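Long-range contact in membrane-anchored mycosin mycp1 (Mycobacterium thermoresistibile, PDB 4HVL), which acts as a membrane-anchored, subtilisin-like serine protease and is an essential component of the type VII (ESX-1) secretion system: residues 150-159 against 183-193. Residues are numbered along the deposited sequence; the frame is centred on the assembly and turned at random.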
# COMPACT_ATOMS: atom_id res chain seq x y z
N PRO A 150 -8.07 10.47 -21.97
CA PRO A 150 -7.59 10.01 -20.66
C PRO A 150 -7.85 8.53 -20.43
O PRO A 150 -7.01 7.88 -19.83
CB PRO A 150 -8.39 10.86 -19.66
CG PRO A 150 -8.78 12.05 -20.43
CD PRO A 150 -9.04 11.57 -21.82
N ASN A 151 -8.95 8.01 -20.96
CA ASN A 151 -9.27 6.58 -20.82
C ASN A 151 -8.39 5.59 -21.59
O ASN A 151 -8.48 4.39 -21.35
CB ASN A 151 -10.75 6.34 -21.13
CG ASN A 151 -11.64 6.86 -20.01
OD1 ASN A 151 -11.37 6.62 -18.83
ND2 ASN A 151 -12.66 7.58 -20.37
N THR A 152 -7.53 6.08 -22.49
CA THR A 152 -6.58 5.22 -23.16
C THR A 152 -5.13 5.43 -22.74
O THR A 152 -4.25 4.93 -23.41
CB THR A 152 -6.66 5.39 -24.68
OG1 THR A 152 -6.46 6.78 -25.01
CG2 THR A 152 -8.01 4.90 -25.17
N THR A 153 -4.89 6.17 -21.67
CA THR A 153 -3.54 6.30 -21.12
C THR A 153 -3.14 5.01 -20.38
O THR A 153 -4.00 4.17 -20.05
CB THR A 153 -3.44 7.45 -20.10
OG1 THR A 153 -4.37 7.21 -19.03
CG2 THR A 153 -3.74 8.83 -20.75
N GLN A 154 -1.85 4.87 -20.10
CA GLN A 154 -1.37 3.75 -19.32
C GLN A 154 -1.95 3.78 -17.90
O GLN A 154 -2.25 2.73 -17.34
CB GLN A 154 0.16 3.72 -19.28
CG GLN A 154 0.80 3.33 -20.60
CD GLN A 154 2.33 3.24 -20.52
OE1 GLN A 154 2.90 2.84 -19.49
NE2 GLN A 154 2.99 3.60 -21.61
N THR A 155 -2.11 4.98 -17.33
CA THR A 155 -2.74 5.14 -16.01
C THR A 155 -4.17 4.60 -16.01
O THR A 155 -4.56 3.90 -15.09
CB THR A 155 -2.76 6.61 -15.57
OG1 THR A 155 -1.43 7.11 -15.58
CG2 THR A 155 -3.33 6.76 -14.17
N ALA A 156 -4.94 4.92 -17.05
CA ALA A 156 -6.32 4.45 -17.13
C ALA A 156 -6.36 2.94 -17.22
O ALA A 156 -7.15 2.30 -16.52
CB ALA A 156 -7.02 5.05 -18.32
N GLY A 157 -5.49 2.37 -18.04
CA GLY A 157 -5.36 0.92 -18.15
C GLY A 157 -4.94 0.29 -16.84
O GLY A 157 -5.47 -0.75 -16.44
N SER A 158 -3.97 0.90 -16.18
CA SER A 158 -3.50 0.41 -14.89
C SER A 158 -4.64 0.43 -13.83
O SER A 158 -4.78 -0.48 -13.03
CB SER A 158 -2.27 1.21 -14.47
OG SER A 158 -1.94 1.01 -13.12
N LEU A 159 -5.49 1.44 -13.88
CA LEU A 159 -6.66 1.49 -12.98
C LEU A 159 -7.73 0.45 -13.34
O LEU A 159 -8.38 -0.11 -12.46
CB LEU A 159 -7.25 2.90 -12.94
CG LEU A 159 -6.43 3.91 -12.13
CD1 LEU A 159 -6.93 5.33 -12.39
CD2 LEU A 159 -6.47 3.64 -10.64
N ALA A 183 -2.07 5.55 -8.12
CA ALA A 183 -2.08 6.12 -9.48
C ALA A 183 -2.52 7.57 -9.43
O ALA A 183 -3.51 7.88 -8.79
CB ALA A 183 -3.02 5.34 -10.36
N CYS A 184 -1.81 8.42 -10.16
CA CYS A 184 -2.04 9.87 -10.12
C CYS A 184 -2.50 10.43 -11.46
O CYS A 184 -2.01 10.04 -12.52
CB CYS A 184 -0.75 10.60 -9.74
SG CYS A 184 -0.12 10.16 -8.10
N TYR A 185 -3.45 11.35 -11.40
CA TYR A 185 -3.84 12.09 -12.59
C TYR A 185 -4.41 13.46 -12.21
O TYR A 185 -4.77 13.68 -11.05
CB TYR A 185 -4.83 11.28 -13.44
CG TYR A 185 -6.11 10.82 -12.76
CD1 TYR A 185 -6.17 9.62 -12.05
CD2 TYR A 185 -7.29 11.56 -12.89
CE1 TYR A 185 -7.33 9.18 -11.47
CE2 TYR A 185 -8.47 11.11 -12.31
CZ TYR A 185 -8.49 9.92 -11.60
OH TYR A 185 -9.65 9.47 -10.99
N LYS A 186 -4.46 14.36 -13.18
CA LYS A 186 -4.95 15.71 -12.94
C LYS A 186 -6.47 15.72 -12.83
O LYS A 186 -7.17 15.06 -13.59
CB LYS A 186 -4.47 16.65 -14.04
CG LYS A 186 -2.96 16.61 -14.21
CD LYS A 186 -2.39 17.79 -14.95
CE LYS A 186 -2.89 17.91 -16.39
NZ LYS A 186 -2.92 19.34 -16.79
N VAL A 187 -6.96 16.49 -11.86
CA VAL A 187 -8.39 16.60 -11.60
C VAL A 187 -9.20 17.07 -12.84
O VAL A 187 -10.36 16.70 -13.01
CB VAL A 187 -8.65 17.52 -10.36
CG1 VAL A 187 -8.38 18.99 -10.66
CG2 VAL A 187 -10.08 17.35 -9.87
N THR A 188 -8.57 17.83 -13.73
CA THR A 188 -9.25 18.33 -14.92
C THR A 188 -9.27 17.31 -16.07
O THR A 188 -9.96 17.51 -17.05
CB THR A 188 -8.59 19.62 -15.42
OG1 THR A 188 -7.17 19.42 -15.51
CG2 THR A 188 -8.91 20.80 -14.45
N ARG A 189 -8.52 16.22 -15.91
CA ARG A 189 -8.42 15.19 -16.92
C ARG A 189 -8.88 13.88 -16.31
O ARG A 189 -8.07 12.96 -16.19
CB ARG A 189 -6.98 15.07 -17.42
CG ARG A 189 -6.51 16.25 -18.27
CD ARG A 189 -5.14 16.00 -18.90
NE ARG A 189 -5.15 14.93 -19.90
CZ ARG A 189 -4.72 13.67 -19.71
NH1 ARG A 189 -4.21 13.27 -18.55
NH2 ARG A 189 -4.79 12.79 -20.71
N PRO A 190 -10.16 13.80 -15.93
CA PRO A 190 -10.63 12.66 -15.14
C PRO A 190 -10.67 11.35 -15.93
O PRO A 190 -11.13 11.33 -17.05
CB PRO A 190 -12.05 13.09 -14.73
CG PRO A 190 -12.49 14.05 -15.79
CD PRO A 190 -11.24 14.79 -16.16
N ILE A 191 -10.18 10.28 -15.32
CA ILE A 191 -10.27 8.93 -15.90
C ILE A 191 -11.58 8.32 -15.40
O ILE A 191 -11.96 8.55 -14.25
CB ILE A 191 -9.06 8.08 -15.41
CG1 ILE A 191 -7.78 8.50 -16.15
CG2 ILE A 191 -9.32 6.60 -15.57
CD1 ILE A 191 -6.50 8.07 -15.45
N ASP A 192 -12.27 7.53 -16.23
CA ASP A 192 -13.45 6.82 -15.72
C ASP A 192 -12.93 5.58 -14.96
O ASP A 192 -12.48 4.64 -15.56
CB ASP A 192 -14.45 6.45 -16.85
CG ASP A 192 -15.58 5.51 -16.37
OD1 ASP A 192 -15.70 5.27 -15.13
OD2 ASP A 192 -16.35 4.97 -17.23
N GLU A 193 -12.97 5.62 -13.64
CA GLU A 193 -12.45 4.54 -12.81
C GLU A 193 -13.52 4.06 -11.82
O GLU A 193 -13.22 3.63 -10.70
CB GLU A 193 -11.20 5.00 -12.06
CG GLU A 193 -11.40 6.25 -11.18
CD GLU A 193 -10.42 6.28 -10.01
OE1 GLU A 193 -10.39 5.32 -9.23
OE2 GLU A 193 -9.65 7.23 -9.88
O HOH W 1 -11.05 4.06 -17.84
O HOH W 2 -1.68 10.39 -15.11
O HOH W 3 -9.51 3.28 -15.48
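The opening turns of helix 154-171 (residues 154-159) run at 134° to strand 183-186, the short axes 9.0 Å apart at their closest, with Thr155 nearest Ala183 and Asn151 nearest Ile191 by their CA atoms, where the subtilisin fold seats the start of a helix on a small two-stranded antiparallel sheet that strand 183-186 forms with strand 244-247. Ile191 shows how one branched side chain can fill the centre of an interface. Its CG2 packs on Ala156 CB at 3.9 Å, while CG1, anti to the carbonyl carbon (chi1 -75°), carries CD1 to Thr155 CG2 (3.7 Å) and over one face of the Tyr185 ring, offset toward its rim. Leu159 spreads its two methyls: CD2 meets Ala183 CB at 3.9 Å, and CD1 approaches Tyr185 CE1 obliquely. Tyr185 OH donates a very short bond (2.5 Å) to Glu193 OE2, which lies at the ring edge, in its plane, and Ser247 and Tyr251 hold the other carboxylate oxygen, OE1. At the outer rim, the guanidinium of Arg189 has Pro150 CG over one face and Thr153 CG2 at its edge. OG1 of the N-cap residue Thr153 accepts from Ala156 N and donates to Pro150 O, linking the 3-10 segment 150-151 to the first turn of the helix. A single direct hydrogen bond joins the segments: Asp192 N reaches a lone pair of Asn151 OD1, in the carbonyl plane, at 2.9 Å and 161°.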